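Local coordinates for uncharacterized protein (Novosphingobium aromaticivorans, PDB 3M7A) that is of unknown function but belongs to the DUF192 (COG1430) family and is probably made with a lipoprotein-type signal peptide, at residues A[24-36]-A[126-140]. Residues are numbered along the deposited sequence; the frame is centred on the assembly and turned at random. Where two conformers were deposited one is given.
Sequences PVTVTGTSGRHVF and LAARLGIKPGDKVEW
T26 and T28 trade paired backbone hydrogen bonds with E139 and K137, so the C-terminal strand 137-139 adds to the beta-hairpin of strands 21-29 and 32-41 as an antiparallel partner of 21-29. The bond from T26 N to E139 O is 2.9 Å long and lies in the carbonyl plane. Between these pairs, V27 and V138 form a non-hydrogen-bonded pair. On the threonine side of the sheet, water 2 donates to K137 O and also bonds T26 OG1 and T28 OG1. The charged ends of K137 and E139 turn away from the hairpin: K137 NZ bonds D92 O, and E139 OE1 makes a salt bridge with R93.

At the hairpin turn, water 3 links S31 N to G131 O and D136 OD2, while water 4 joins D136 OD2 to S31 OG. The same carboxylate oxygen accepts K133 N at 3.0 Å, from above the carboxylate plane, fastening the type II turn from K133 to D136. G131, with positive phi, ends helix 126-130 in a Schellman motif.

S31 OG is 2.8 Å from H34 NE2, a hydrogen bond within the hairpin in which either could be the donor; with L130 CB over one imidazole face, a CH-pi contact 3.9 Å from the centroid, it restrains the ring's rotation. With CG anti to the carbonyl carbon (chi1 -50°), H34 carries its ring toward the helix end, and CD2 reaches I132 CG1 at 3.7 Å. An alanine in place of this histidine is likely to leave L130 CB without its aromatic partner and to cost S31 OG its imidazole mate.

Deeper in, the side chains of V27 and I132 cross at about a right angle, with V27 CG1 3.8 Å from I132 CG2, and V25 CG1 packs on V138 CG1. F36, which also touches L120 and I122, receives L126 CD2, L130 CD1 and I132 CD1 around its edge; L130 CD1 comes nearest, 3.7 Å from F36 CZ.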
loop_
_atom_site.group_PDB
_atom_site.type_symbol
_atom_site.label_atom_id
_atom_site.label_comp_id
_atom_site.label_asym_id
_atom_site.label_seq_id
_atom_site.Cartn_x
_atom_site.Cartn_y
_atom_site.Cartn_z
ATOM N N PRO A 24 -7.852 -3.949 -7.455
ATOM C CA PRO A 24 -6.507 -4.334 -7.902
ATOM C C PRO A 24 -5.588 -3.115 -8.021
ATOM O O PRO A 24 -5.984 -2.084 -8.572
ATOM C CB PRO A 24 -6.759 -4.955 -9.270
ATOM C CG PRO A 24 -8.014 -4.307 -9.734
ATOM C CD PRO A 24 -8.850 -4.133 -8.510
ATOM N N VAL A 25 -4.367 -3.237 -7.490
ATOM C CA VAL A 25 -3.346 -2.177 -7.574
ATOM C C VAL A 25 -2.120 -2.818 -8.196
ATOM O O VAL A 25 -1.731 -3.905 -7.787
ATOM C CB VAL A 25 -3.000 -1.605 -6.179
ATOM C CG1 VAL A 25 -1.873 -0.579 -6.285
ATOM C CG2 VAL A 25 -4.238 -1.038 -5.508
ATOM N N THR A 26 -1.518 -2.134 -9.168
ATOM C CA THR A 26 -0.314 -2.633 -9.824
ATOM C C THR A 26 0.841 -1.709 -9.555
ATOM O O THR A 26 0.668 -0.505 -9.376
ATOM C CB THR A 26 -0.524 -2.813 -11.357
ATOM O OG1 THR A 26 -0.829 -1.555 -11.960
ATOM C CG2 THR A 26 -1.641 -3.838 -11.623
ATOM N N VAL A 27 2.012 -2.314 -9.499
ATOM C CA VAL A 27 3.262 -1.604 -9.323
ATOM C C VAL A 27 4.189 -2.131 -10.418
ATOM O O VAL A 27 4.475 -3.334 -10.464
ATOM C CB VAL A 27 3.909 -1.799 -7.926
ATOM C CG1 VAL A 27 5.144 -0.945 -7.800
ATOM C CG2 VAL A 27 2.904 -1.463 -6.808
ATOM N N THR A 28 4.673 -1.231 -11.284
ATOM C CA THR A 28 5.400 -1.625 -12.487
ATOM C C THR A 28 6.679 -0.821 -12.620
ATOM O O THR A 28 6.690 0.409 -12.488
ATOM C CB THR A 28 4.515 -1.468 -13.739
ATOM O OG1 THR A 28 3.289 -2.158 -13.517
ATOM C CG2 THR A 28 5.212 -2.018 -14.978
ATOM N N GLY A 29 7.768 -1.537 -12.868
ATOM C CA GLY A 29 9.071 -0.921 -13.041
ATOM C C GLY A 29 10.055 -1.915 -13.631
ATOM O O GLY A 29 9.643 -2.910 -14.250
ATOM N N THR A 30 11.345 -1.694 -13.387
ATOM C CA THR A 30 12.384 -2.569 -13.932
ATOM C C THR A 30 12.226 -4.007 -13.464
ATOM O O THR A 30 12.515 -4.934 -14.203
ATOM C CB THR A 30 13.779 -2.057 -13.558
ATOM O OG1 THR A 30 13.904 -0.718 -14.032
ATOM C CG2 THR A 30 14.860 -2.914 -14.184
ATOM N N SER A 31 11.748 -4.199 -12.232
ATOM C CA SER A 31 11.535 -5.554 -11.715
ATOM C C SER A 31 10.369 -6.286 -12.346
ATOM O O SER A 31 10.227 -7.499 -12.141
ATOM C CB SER A 31 11.355 -5.523 -10.191
ATOM O OG SER A 31 10.082 -5.003 -9.830
ATOM N N GLY A 32 9.535 -5.584 -13.106
ATOM C CA GLY A 32 8.368 -6.194 -13.694
ATOM C C GLY A 32 7.079 -5.556 -13.167
ATOM O O GLY A 32 7.084 -4.392 -12.746
ATOM N N ARG A 33 6.008 -6.339 -13.185
ATOM C CA ARG A 33 4.688 -5.892 -12.798
ATOM C C ARG A 33 4.200 -6.751 -11.661
ATOM O O ARG A 33 4.156 -7.974 -11.782
ATOM C CB ARG A 33 3.713 -5.929 -13.987
ATOM C CG ARG A 33 2.283 -5.464 -13.677
ATOM C CD ARG A 33 1.471 -5.489 -14.944
ATOM N NE ARG A 33 0.176 -4.821 -14.904
ATOM C CZ ARG A 33 -0.030 -3.524 -15.119
ATOM N NH1 ARG A 33 0.993 -2.692 -15.256
ATOM N NH2 ARG A 33 -1.271 -3.063 -15.232
ATOM N N HIS A 34 3.815 -6.088 -10.567
ATOM C CA HIS A 34 3.317 -6.730 -9.346
ATOM C C HIS A 34 1.885 -6.305 -9.122
ATOM O O HIS A 34 1.530 -5.163 -9.442
ATOM C CB HIS A 34 4.165 -6.312 -8.140
ATOM C CG HIS A 34 5.620 -6.472 -8.379
ATOM N ND1 HIS A 34 6.265 -7.681 -8.269
ATOM C CD2 HIS A 34 6.548 -5.577 -8.779
ATOM C CE1 HIS A 34 7.538 -7.521 -8.580
ATOM N NE2 HIS A 34 7.744 -6.250 -8.884
ATOM N N VAL A 35 1.084 -7.197 -8.550
ATOM C CA VAL A 35 -0.345 -6.972 -8.394
ATOM C C VAL A 35 -0.770 -7.278 -6.957
ATOM O O VAL A 35 -0.428 -8.332 -6.432
ATOM C CB VAL A 35 -1.178 -7.898 -9.352
ATOM C CG1 VAL A 35 -2.666 -7.584 -9.215
ATOM C CG2 VAL A 35 -0.718 -7.732 -10.779
ATOM N N PHE A 36 -1.494 -6.353 -6.335
ATOM C CA PHE A 36 -1.994 -6.494 -4.971
ATOM C C PHE A 36 -3.494 -6.256 -4.955
ATOM O O PHE A 36 -3.933 -5.193 -5.368
ATOM C CB PHE A 36 -1.278 -5.530 -4.031
ATOM C CG PHE A 36 0.204 -5.686 -4.059
ATOM C CD1 PHE A 36 0.825 -6.660 -3.303
ATOM C CD2 PHE A 36 1.001 -4.898 -4.883
ATOM C CE1 PHE A 36 2.203 -6.834 -3.331
ATOM C CE2 PHE A 36 2.376 -5.067 -4.942
ATOM C CZ PHE A 36 2.983 -6.023 -4.154
ATOM N N LEU A 126 8.604 -7.185 1.663
ATOM C CA LEU A 126 8.174 -7.657 0.372
ATOM C C LEU A 126 8.646 -6.761 -0.764
ATOM O O LEU A 126 8.911 -7.241 -1.862
ATOM C CB LEU A 126 6.631 -7.907 0.346
ATOM C CG LEU A 126 6.042 -8.582 -0.890
ATOM C CD1 LEU A 126 6.677 -9.961 -1.143
ATOM C CD2 LEU A 126 4.532 -8.726 -0.719
ATOM N N ALA A 127 8.714 -5.451 -0.529
ATOM C CA ALA A 127 9.132 -4.552 -1.617
ATOM C C ALA A 127 10.516 -4.946 -2.116
ATOM O O ALA A 127 10.736 -5.025 -3.325
ATOM C CB ALA A 127 9.092 -3.091 -1.208
ATOM N N ALA A 128 11.447 -5.188 -1.196
ATOM C CA ALA A 128 12.797 -5.549 -1.609
ATOM C C ALA A 128 12.853 -6.936 -2.229
ATOM O O ALA A 128 13.609 -7.179 -3.176
ATOM C CB ALA A 128 13.805 -5.423 -0.429
ATOM N N ARG A 129 12.079 -7.869 -1.701
ATOM C CA ARG A 129 12.047 -9.205 -2.300
ATOM C C ARG A 129 11.593 -9.130 -3.762
ATOM O O ARG A 129 12.116 -9.834 -4.627
ATOM C CB ARG A 129 11.131 -10.134 -1.521
ATOM C CG ARG A 129 10.897 -11.478 -2.237
ATOM C CD ARG A 129 9.958 -12.367 -1.454
ATOM N NE ARG A 129 9.637 -13.589 -2.187
ATOM C CZ ARG A 129 10.329 -14.714 -2.154
ATOM N NH1 ARG A 129 11.394 -14.833 -1.393
ATOM N NH2 ARG A 129 9.933 -15.747 -2.900
ATOM N N LEU A 130 10.626 -8.260 -4.025
ATOM C CA LEU A 130 10.029 -8.089 -5.356
ATOM C C LEU A 130 10.805 -7.192 -6.289
ATOM O O LEU A 130 10.643 -7.288 -7.517
ATOM C CB LEU A 130 8.591 -7.574 -5.225
ATOM C CG LEU A 130 7.594 -8.535 -4.570
ATOM C CD1 LEU A 130 6.224 -7.861 -4.451
ATOM C CD2 LEU A 130 7.498 -9.866 -5.294
ATOM N N GLY A 131 11.617 -6.317 -5.728
ATOM C CA GLY A 131 12.323 -5.333 -6.504
ATOM C C GLY A 131 11.602 -4.024 -6.741
ATOM O O GLY A 131 12.007 -3.280 -7.634
ATOM N N ILE A 132 10.564 -3.742 -5.961
ATOM C CA ILE A 132 9.838 -2.476 -6.068
ATOM C C ILE A 132 10.759 -1.354 -5.592
ATOM O O ILE A 132 11.417 -1.474 -4.548
ATOM C CB ILE A 132 8.516 -2.540 -5.273
ATOM C CG1 ILE A 132 7.539 -3.536 -5.917
ATOM C CG2 ILE A 132 7.887 -1.144 -5.165
ATOM C CD1 ILE A 132 6.303 -3.847 -5.099
ATOM N N LYS A 133 10.830 -0.279 -6.378
ATOM C CA LYS A 133 11.772 0.818 -6.126
ATOM C C LYS A 133 11.135 2.183 -6.356
ATOM O O LYS A 133 10.195 2.300 -7.119
ATOM C CB LYS A 133 12.999 0.662 -7.032
ATOM C CG LYS A 133 13.902 -0.499 -6.596
ATOM C CD LYS A 133 15.028 -0.797 -7.543
ATOM C CE LYS A 133 15.856 -1.956 -7.006
ATOM N NZ LYS A 133 16.359 -1.709 -5.634
ATOM N N PRO A 134 11.689 3.223 -5.718
ATOM C CA PRO A 134 11.277 4.571 -6.057
ATOM C C PRO A 134 11.360 4.793 -7.558
ATOM O O PRO A 134 12.304 4.337 -8.225
ATOM C CB PRO A 134 12.259 5.447 -5.277
ATOM C CG PRO A 134 12.619 4.607 -4.065
ATOM C CD PRO A 134 12.700 3.208 -4.631
ATOM N N GLY A 135 10.361 5.493 -8.096
ATOM C CA GLY A 135 10.202 5.679 -9.526
ATOM C C GLY A 135 9.214 4.744 -10.208
ATOM O O GLY A 135 8.708 5.057 -11.298
ATOM N N ASP A 136 8.907 3.610 -9.595
ATOM C CA ASP A 136 7.978 2.663 -10.199
ATOM C C ASP A 136 6.581 3.269 -10.241
ATOM O O ASP A 136 6.204 4.105 -9.421
ATOM C CB ASP A 136 7.932 1.368 -9.402
ATOM C CG ASP A 136 9.188 0.542 -9.556
ATOM O OD1 ASP A 136 10.108 0.927 -10.325
ATOM O OD2 ASP A 136 9.243 -0.481 -8.872
ATOM N N LYS A 137 5.831 2.863 -11.259
ATOM C CA LYS A 137 4.497 3.411 -11.524
ATOM C C LYS A 137 3.474 2.552 -10.787
ATOM O O LYS A 137 3.395 1.319 -10.960
ATOM C CB LYS A 137 4.205 3.437 -13.030
ATOM C CG LYS A 137 2.953 4.226 -13.431
ATOM C CD LYS A 137 3.278 5.742 -13.547
ATOM C CE LYS A 137 2.233 6.542 -14.291
ATOM N NZ LYS A 137 2.573 8.010 -14.317
ATOM N N VAL A 138 2.634 3.209 -10.004
ATOM C CA VAL A 138 1.546 2.554 -9.267
ATOM C C VAL A 138 0.222 2.962 -9.887
ATOM O O VAL A 138 -0.004 4.156 -10.118
ATOM C CB VAL A 138 1.590 2.934 -7.767
ATOM C CG1 VAL A 138 0.496 2.205 -6.976
ATOM C CG2 VAL A 138 3.003 2.694 -7.184
ATOM N N GLU A 139 -0.636 1.987 -10.183
ATOM C CA GLU A 139 -1.930 2.261 -10.799
ATOM C C GLU A 139 -3.042 1.544 -10.061
ATOM O O GLU A 139 -2.871 0.445 -9.537
ATOM C CB GLU A 139 -1.928 1.805 -12.258
ATOM C CG GLU A 139 -0.977 2.558 -13.158
ATOM C CD GLU A 139 -1.460 3.949 -13.540
ATOM O OE1 GLU A 139 -2.601 4.333 -13.170
ATOM O OE2 GLU A 139 -0.687 4.663 -14.229
ATOM N N TRP A 140 -4.169 2.230 -10.010
ATOM C CA TRP A 140 -5.391 1.727 -9.420
ATOM C C TRP A 140 -6.574 2.302 -10.189
ATOM O O TRP A 140 -6.362 3.222 -11.028
ATOM C CB TRP A 140 -5.500 2.138 -7.936
ATOM C CG TRP A 140 -5.420 3.644 -7.743
ATOM C CD1 TRP A 140 -6.465 4.541 -7.740
ATOM C CD2 TRP A 140 -4.238 4.440 -7.582
ATOM N NE1 TRP A 140 -6.000 5.803 -7.570
ATOM C CE2 TRP A 140 -4.642 5.784 -7.473
ATOM C CE3 TRP A 140 -2.877 4.150 -7.495
ATOM C CZ2 TRP A 140 -3.731 6.827 -7.308
ATOM C CZ3 TRP A 140 -1.972 5.194 -7.323
ATOM C CH2 TRP A 140 -2.408 6.502 -7.213
ATOM O OXT TRP A 140 -7.713 1.874 -9.953
HETATM O O HOH W 1 -8.210 -0.672 -9.318
HETATM O O HOH W 2 1.558 -0.225 -12.449
HETATM O O HOH W 3 11.180 -2.223 -10.055
HETATM O O HOH W 4 8.070 -2.797 -9.704
#